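Local coordinates for outer membrane protein SusF (Bacteroides thetaiotaomicron, PDB 4FE9) that binds starch at the cell surface through carbohydrate-binding modules before the polysaccharide is transported into the periplasm for degradation, at residues A[193-196]-A[197-201]; A[153-156]-A[157-161]; A[38-41]-A[42-45]. All coordinates share one frame; numbering follows the deposited sequence.

Interaction 1 of 3, residues A[193-196]-A[197-201]; sequences KIFP and ASAIN. With GLC (alpha-D-glucopyranose), chain B.
F195 and P196 pack against A199 and I200 where strand 191-196, in the antiparallel sheet of the first carbohydrate-binding module, ends in a type I turn, P196 to A199, that leads into the short strand 200-201. The close packing is on the side of the turn facing F195. A199 CB meets the F195 ring at its edge, near the ring plane, 3.9 Å from CD2, and the CD1 methyl of I200 lies 4.0 Å from F195 CB. That methyl comes from an extended branch, with chi2 at -175°, which carries it back to the strand. The turn is closed by A199 N, which donates to P196 O at 2.9 Å and approaches from above the carbonyl plane, 45° out of it. I200 N then donates to A197 O. The solvent side is looser: S198 OG comes no nearer than 4.1 Å to P196 CB, and its polar partner is D149, outside the turn. The extended chain of K193 reaches the bound glycan, where one ammonium group grips two neighbouring hydroxyls of a glucose; A230 O adds a weak bond. A methionine here would probably leave O2 and O3 of that glucose without their shared donor and weaken the hold on this sugar. The lysine NZ stands 2.8 Å from GLC O2 and likewise 2.8 Å from GLC O3.

Interaction 2 of 3, residues A[153-156]-A[157-161]; sequences YYIV and GDFTG. With GLC (alpha-D-glucopyranose), chain C.
The chi1 values of F159 (75°) and T160 (69°) put F159 CG and T160 OG1 between the backbone N and the carbonyl carbon, which brings the F159 ring back to I155 and T160 OG1 against the backbone of V156, 3.6 Å from V156 CA. The motif is a type I beta turn, G157 to T160, at the end of strand 153-157 in the antiparallel sheet of the first carbohydrate-binding module. I155 CG2 approaches the F159 ring obliquely, 3.8 Å from CZ, while T160 CG2 lies over one ring face, offset toward the rim. L182, A184 and I186 of strand 179-186 add to the apolar surroundings of F159. The threonine hydroxyl ties the turn together: G157 N donates to T160 OG1 in a nearly straight bond (3.0 Å, 172°), and OG1 in turn donates to G161 O at 2.7 Å. G157 O accepts from both T160 N and G161 N. This turn presents D158 to the glycan. Its carboxylate is also held from the protein side, OD1 by N191 N and OD2 by W162 NE1, which probably fixes its rotation. On the sugar side, glucose O6 donates to D158 OD2 at 2.7 Å.

Interaction 3 of 3, residues A[38-41]-A[42-45]; sequences SIVM and DAAT. With EDO (1,2-ethanediol), chain D.
A local surface contact between V40 and M41 on one side and D42, A43 and A44 on the other shapes the turn that follows strand 38-40. Two overlapping beta turns make it up. A43 N donates to V40 O at 2.9 Å, with a bent N-H...O angle of 136°. One residue on, A44 N donates to M41 O at 3.1 Å and more directly, at 165°, although it sits well above the carbonyl plane. V40 CG1, anti to the backbone N (chi1 172°), comes within 4.2 Å of A43 CB. The strand leading into the turn runs parallel to strand 128-141 in a mixed sheet that also includes strand 27-33, and the E-set membership of the family is consistent with an Ig-type fold. Here the inner side is largely apolar: M41, its chain bent at chi2 and chi3, lies on L92 and D96 of helix 92-102 and on L140, while A44 CB also touches L92. The outer side bears D42, whose OD2 is hydrogen-bonded to T144 OG1, a tie from the turn to a residue just beyond strand 128-141. An ethanediol, probably left from crystallisation, has its C2 3.7 Å from V40 CG1. Its O2 lies a very short 2.4 Å from D42 OD2, so the placement of the diol is doubtful.

Overall arrangement
Along the chain the order is interaction 3, interaction 2, interaction 1, all within the range of one sequence family. The last two lie in the first carbohydrate-binding module, their centres about 10 Å apart, on neighbouring antiparallel strands, 153-157 and 191-196, of one sheet. They touch directly: F195 O is 2.7 Å from Y154 N and K193 N is 2.8 Å from V156 O, both probable backbone hydrogen bonds, while I194 packs on I155. K193 and D158 thus bond adjacent, linked glucoses of one glycan. Interaction 3 stands apart on strand 38-40 of the separate mixed sheet that includes strands 27-33 and 128-141, its nearest atoms about 18 Å from interaction 1 and about 16 Å from interaction 2, away from the starch-binding sites.

Interaction 1 of 3, residues A[193-196]-A[197-201]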
loop_
_atom_site.group_PDB
_atom_site.type_symbol
_atom_site.label_atom_id
_atom_site.label_comp_id
_atom_site.label_asym_id
_atom_site.label_seq_id
_atom_site.Cartn_x
_atom_site.Cartn_y
_atom_site.Cartn_z
ATOM N N LYS A 193 19.132 -13.938 3.611
ATOM C CA LYS A 193 19.373 -13.605 2.198
ATOM C C LYS A 193 18.290 -14.210 1.292
ATOM O O LYS A 193 17.576 -15.126 1.701
ATOM C CB LYS A 193 20.762 -14.077 1.782
ATOM C CG LYS A 193 21.886 -13.178 2.350
ATOM C CD LYS A 193 23.262 -13.841 2.279
ATOM C CE LYS A 193 24.328 -12.772 2.330
ATOM N NZ LYS A 193 25.706 -13.254 2.397
ATOM N N ILE A 194 18.228 -13.728 0.046
ATOM C CA ILE A 194 17.357 -14.270 -0.959
ATOM C C ILE A 194 18.191 -14.994 -1.989
ATOM O O ILE A 194 19.242 -14.510 -2.390
ATOM C CB ILE A 194 16.611 -13.166 -1.654
ATOM C CG1 ILE A 194 15.718 -12.424 -0.663
ATOM C CG2 ILE A 194 15.742 -13.720 -2.794
ATOM C CD1 ILE A 194 15.321 -11.009 -1.167
ATOM N N PHE A 195 17.810 -16.208 -2.319
ATOM C CA PHE A 195 18.565 -16.959 -3.313
ATOM C C PHE A 195 17.678 -17.285 -4.481
ATOM O O PHE A 195 16.560 -17.729 -4.295
ATOM C CB PHE A 195 19.135 -18.239 -2.705
ATOM C CG PHE A 195 20.242 -17.996 -1.737
ATOM C CD1 PHE A 195 19.962 -17.643 -0.416
ATOM C CD2 PHE A 195 21.542 -17.946 -2.172
ATOM C CE1 PHE A 195 20.986 -17.301 0.453
ATOM C CE2 PHE A 195 22.563 -17.592 -1.312
ATOM C CZ PHE A 195 22.292 -17.348 0.009
ATOM N N PRO A 196 18.183 -17.075 -5.714
ATOM C CA PRO A 196 17.524 -17.694 -6.851
ATOM C C PRO A 196 17.551 -19.220 -6.726
ATOM O O PRO A 196 18.520 -19.784 -6.223
ATOM C CB PRO A 196 18.373 -17.233 -8.056
ATOM C CG PRO A 196 19.668 -16.876 -7.499
ATOM C CD PRO A 196 19.442 -16.410 -6.089
ATOM N N ALA A 197 16.509 -19.873 -7.215
ATOM C CA ALA A 197 16.417 -21.352 -7.171
ATOM C C ALA A 197 17.667 -22.057 -7.704
ATOM O O ALA A 197 18.071 -23.095 -7.175
ATOM C CB ALA A 197 15.166 -21.832 -7.915
ATOM N N SER A 198 18.326 -21.459 -8.696
ATOM C CA SER A 198 19.490 -22.109 -9.307
ATOM C C SER A 198 20.738 -22.080 -8.389
ATOM O O SER A 198 21.716 -22.793 -8.637
ATOM C CB SER A 198 19.821 -21.468 -10.658
ATOM O OG SER A 198 19.970 -20.048 -10.522
ATOM N N ALA A 199 20.688 -21.275 -7.324
ATOM C CA ALA A 199 21.800 -21.231 -6.339
ATOM C C ALA A 199 21.767 -22.413 -5.343
ATOM O O ALA A 199 22.672 -22.564 -4.501
ATOM C CB ALA A 199 21.777 -19.914 -5.583
ATOM N N ILE A 200 20.674 -23.156 -5.348
ATOM C CA ILE A 200 20.402 -24.117 -4.272
ATOM C C ILE A 200 20.273 -25.516 -4.843
ATOM O O ILE A 200 19.411 -25.765 -5.680
ATOM C CB ILE A 200 19.110 -23.750 -3.530
ATOM C CG1 ILE A 200 19.284 -22.398 -2.823
ATOM C CG2 ILE A 200 18.736 -24.849 -2.470
ATOM C CD1 ILE A 200 18.116 -22.038 -1.996
ATOM N N ASN A 201 21.210 -26.389 -4.499
ATOM C CA ASN A 201 21.206 -27.759 -5.028
ATOM C C ASN A 201 21.224 -28.784 -3.892
ATOM O O ASN A 201 22.203 -28.882 -3.178
ATOM C CB ASN A 201 22.411 -27.960 -5.950
ATOM C CG ASN A 201 22.356 -27.049 -7.197
ATOM O OD1 ASN A 201 21.488 -27.214 -8.041
ATOM N ND2 ASN A 201 23.163 -26.000 -7.204
HETATM C C1 GLC B . 26.479 -17.554 4.922
HETATM C C2 GLC B . 25.833 -16.255 4.457
HETATM C C3 GLC B . 26.081 -15.156 5.493
HETATM C C4 GLC B . 25.533 -15.600 6.833
HETATM C C5 GLC B . 26.121 -16.951 7.226
HETATM C C6 GLC B . 25.409 -17.449 8.472
HETATM O O2 GLC B . 26.443 -15.840 3.228
HETATM O O3 GLC B . 25.407 -13.984 5.063
HETATM O O4 GLC B . 25.825 -14.642 7.835
HETATM O O5 GLC B . 25.901 -17.946 6.176
HETATM O O6 GLC B . 26.059 -18.614 8.920
#

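Interaction 2 of 3, residues A[153-156]-A[157-161]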
loop_
_atom_site.group_PDB
_atom_site.type_symbol
_atom_site.label_atom_id
_atom_site.label_comp_id
_atom_site.label_asym_id
_atom_site.label_seq_id
_atom_site.Cartn_x
_atom_site.Cartn_y
_atom_site.Cartn_z
ATOM N N TYR A 153 12.441 -17.960 -6.242
ATOM C CA TYR A 153 13.389 -17.460 -5.245
ATOM C C TYR A 153 13.119 -18.087 -3.878
ATOM O O TYR A 153 11.979 -18.336 -3.532
ATOM C CB TYR A 153 13.266 -15.934 -5.131
ATOM C CG TYR A 153 13.692 -15.233 -6.384
ATOM C CD1 TYR A 153 15.036 -15.005 -6.623
ATOM C CD2 TYR A 153 12.794 -15.073 -7.456
ATOM C CE1 TYR A 153 15.491 -14.569 -7.903
ATOM C CE2 TYR A 153 13.243 -14.615 -8.722
ATOM C CZ TYR A 153 14.573 -14.317 -8.906
ATOM O OH TYR A 153 15.034 -13.914 -10.149
ATOM N N TYR A 154 14.174 -18.228 -3.082
ATOM C CA TYR A 154 14.063 -18.800 -1.749
ATOM C C TYR A 154 14.637 -17.825 -0.686
ATOM O O TYR A 154 15.588 -17.074 -0.977
ATOM C CB TYR A 154 14.824 -20.109 -1.711
ATOM C CG TYR A 154 14.144 -21.199 -2.466
ATOM C CD1 TYR A 154 14.203 -21.249 -3.857
ATOM C CD2 TYR A 154 13.408 -22.181 -1.801
ATOM C CE1 TYR A 154 13.562 -22.264 -4.569
ATOM C CE2 TYR A 154 12.798 -23.218 -2.497
ATOM C CZ TYR A 154 12.854 -23.243 -3.880
ATOM O OH TYR A 154 12.195 -24.231 -4.576
ATOM N N ILE A 155 14.054 -17.827 0.517
ATOM C CA ILE A 155 14.677 -17.173 1.674
ATOM C C ILE A 155 15.420 -18.190 2.515
ATOM O O ILE A 155 14.888 -19.285 2.829
ATOM C CB ILE A 155 13.654 -16.482 2.559
ATOM C CG1 ILE A 155 12.818 -15.483 1.760
ATOM C CG2 ILE A 155 14.326 -15.844 3.797
ATOM C CD1 ILE A 155 13.547 -14.260 1.390
ATOM N N VAL A 156 16.623 -17.809 2.937
ATOM C CA VAL A 156 17.408 -18.569 3.884
ATOM C C VAL A 156 17.920 -17.547 4.944
ATOM O O VAL A 156 18.425 -16.487 4.585
ATOM C CB VAL A 156 18.631 -19.209 3.163
ATOM C CG1 VAL A 156 19.601 -19.833 4.143
ATOM C CG2 VAL A 156 18.174 -20.244 2.174
ATOM N N GLY A 157 17.785 -17.863 6.226
ATOM C CA GLY A 157 18.288 -16.980 7.279
ATOM C C GLY A 157 18.370 -17.631 8.643
ATOM O O GLY A 157 18.386 -18.862 8.752
ATOM N N ASP A 158 18.602 -16.809 9.670
ATOM C CA ASP A 158 18.715 -17.316 11.055
ATOM C C ASP A 158 17.442 -18.083 11.411
ATOM O O ASP A 158 17.506 -19.097 12.085
ATOM C CB ASP A 158 18.912 -16.184 12.070
ATOM C CG ASP A 158 20.154 -15.290 11.766
ATOM O OD1 ASP A 158 20.073 -14.065 12.013
ATOM O OD2 ASP A 158 21.235 -15.826 11.502
ATOM N N PHE A 159 16.295 -17.636 10.893
ATOM C CA PHE A 159 15.027 -18.224 11.278
ATOM C C PHE A 159 14.732 -19.549 10.621
ATOM O O PHE A 159 13.949 -20.345 11.153
ATOM C CB PHE A 159 13.845 -17.228 11.135
ATOM C CG PHE A 159 13.402 -16.988 9.693
ATOM C CD1 PHE A 159 12.328 -17.684 9.163
ATOM C CD2 PHE A 159 14.003 -15.997 8.918
ATOM C CE1 PHE A 159 11.924 -17.472 7.836
ATOM C CE2 PHE A 159 13.607 -15.772 7.614
ATOM C CZ PHE A 159 12.574 -16.517 7.062
ATOM N N THR A 160 15.371 -19.816 9.483
ATOM C CA THR A 160 15.217 -21.088 8.828
ATOM C C THR A 160 16.336 -22.050 9.220
ATOM O O THR A 160 16.144 -23.251 9.163
ATOM C CB THR A 160 15.199 -20.963 7.236
ATOM O OG1 THR A 160 16.509 -20.579 6.753
ATOM C CG2 THR A 160 14.145 -19.945 6.767
ATOM N N GLY A 161 17.548 -21.518 9.388
ATOM C CA GLY A 161 18.762 -22.324 9.269
ATOM C C GLY A 161 19.442 -22.093 7.926
ATOM O O GLY A 161 18.793 -22.079 6.887
HETATM C C1 GLC C . 24.721 -13.818 8.092
HETATM C C2 GLC C . 25.172 -12.395 8.233
HETATM C C3 GLC C . 26.147 -12.250 9.382
HETATM C C4 GLC C . 25.616 -12.916 10.643
HETATM C C5 GLC C . 24.848 -14.012 10.493
HETATM C C6 GLC C . 24.316 -14.671 11.735
HETATM O O2 GLC C . 25.809 -11.994 7.010
HETATM O O3 GLC C . 26.394 -10.863 9.577
HETATM O O4 GLC C . 26.533 -13.033 11.769
HETATM O O5 GLC C . 24.084 -14.233 9.279
HETATM O O6 GLC C . 23.104 -13.999 12.086
#

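Interaction 3 of 3, residues A[38-41]-A[42-45]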
loop_
_atom_site.group_PDB
_atom_site.type_symbol
_atom_site.label_atom_id
_atom_site.label_comp_id
_atom_site.label_asym_id
_atom_site.label_seq_id
_atom_site.Cartn_x
_atom_site.Cartn_y
_atom_site.Cartn_z
ATOM N N SER A 38 23.725 10.938 -22.381
ATOM C CA SER A 38 22.972 9.711 -22.572
ATOM C C SER A 38 23.774 8.538 -22.084
ATOM O O SER A 38 24.409 7.852 -22.882
ATOM C CB SER A 38 22.649 9.501 -24.063
ATOM O OG SER A 38 21.873 10.556 -24.568
ATOM N N ILE A 39 23.761 8.306 -20.772
ATOM C CA ILE A 39 24.710 7.400 -20.152
ATOM C C ILE A 39 24.118 5.961 -20.049
ATOM O O ILE A 39 22.961 5.788 -19.706
ATOM C CB ILE A 39 25.039 7.888 -18.749
ATOM C CG1 ILE A 39 25.792 9.191 -18.817
ATOM C CG2 ILE A 39 25.846 6.818 -17.960
ATOM C CD1 ILE A 39 25.694 9.990 -17.520
ATOM N N VAL A 40 24.887 4.969 -20.488
ATOM C CA VAL A 40 24.491 3.553 -20.355
ATOM C C VAL A 40 25.464 2.868 -19.424
ATOM O O VAL A 40 26.626 2.721 -19.747
ATOM C CB VAL A 40 24.524 2.823 -21.766
ATOM C CG1 VAL A 40 24.308 1.315 -21.601
ATOM C CG2 VAL A 40 23.458 3.402 -22.687
ATOM N N MET A 41 25.026 2.542 -18.230
ATOM C CA MET A 41 25.976 2.161 -17.179
ATOM C C MET A 41 26.730 0.888 -17.604
ATOM O O MET A 41 27.916 0.722 -17.296
ATOM C CB MET A 41 25.256 1.927 -15.849
ATOM C CG MET A 41 24.780 3.191 -15.163
ATOM S SD MET A 41 26.134 4.335 -14.914
ATOM C CE MET A 41 27.144 3.395 -13.752
ATOM N N ASP A 42 26.037 -0.018 -18.290
ATOM C CA ASP A 42 26.690 -1.257 -18.767
ATOM C C ASP A 42 27.960 -0.906 -19.503
ATOM O O ASP A 42 28.980 -1.548 -19.326
ATOM C CB ASP A 42 25.762 -2.021 -19.700
ATOM C CG ASP A 42 24.769 -2.877 -18.963
ATOM O OD1 ASP A 42 25.035 -3.263 -17.798
ATOM O OD2 ASP A 42 23.707 -3.166 -19.540
ATOM N N ALA A 43 27.895 0.143 -20.329
ATOM C CA ALA A 43 28.973 0.474 -21.260
ATOM C C ALA A 43 29.933 1.542 -20.708
ATOM O O ALA A 43 30.862 1.972 -21.404
ATOM C CB ALA A 43 28.394 0.931 -22.597
ATOM N N ALA A 44 29.622 2.089 -19.543
ATOM C CA ALA A 44 30.278 3.339 -19.124
ATOM C C ALA A 44 31.704 3.033 -18.750
ATOM O O ALA A 44 31.966 2.049 -18.093
ATOM C CB ALA A 44 29.554 3.967 -17.952
ATOM N N THR A 45 32.623 3.880 -19.191
ATOM C CA THR A 45 34.048 3.667 -18.947
ATOM C C THR A 45 34.689 4.665 -17.929
ATOM O O THR A 45 35.676 4.340 -17.263
ATOM C CB THR A 45 34.841 3.693 -20.263
ATOM O OG1 THR A 45 36.236 3.746 -19.958
ATOM C CG2 THR A 45 34.446 4.943 -21.130
HETATM C C1 EDO D . 21.619 -1.995 -23.262
HETATM O O1 EDO D . 20.646 -2.807 -22.577
HETATM C C2 EDO D . 22.904 -1.969 -22.448
HETATM O O2 EDO D . 23.191 -3.290 -21.925
#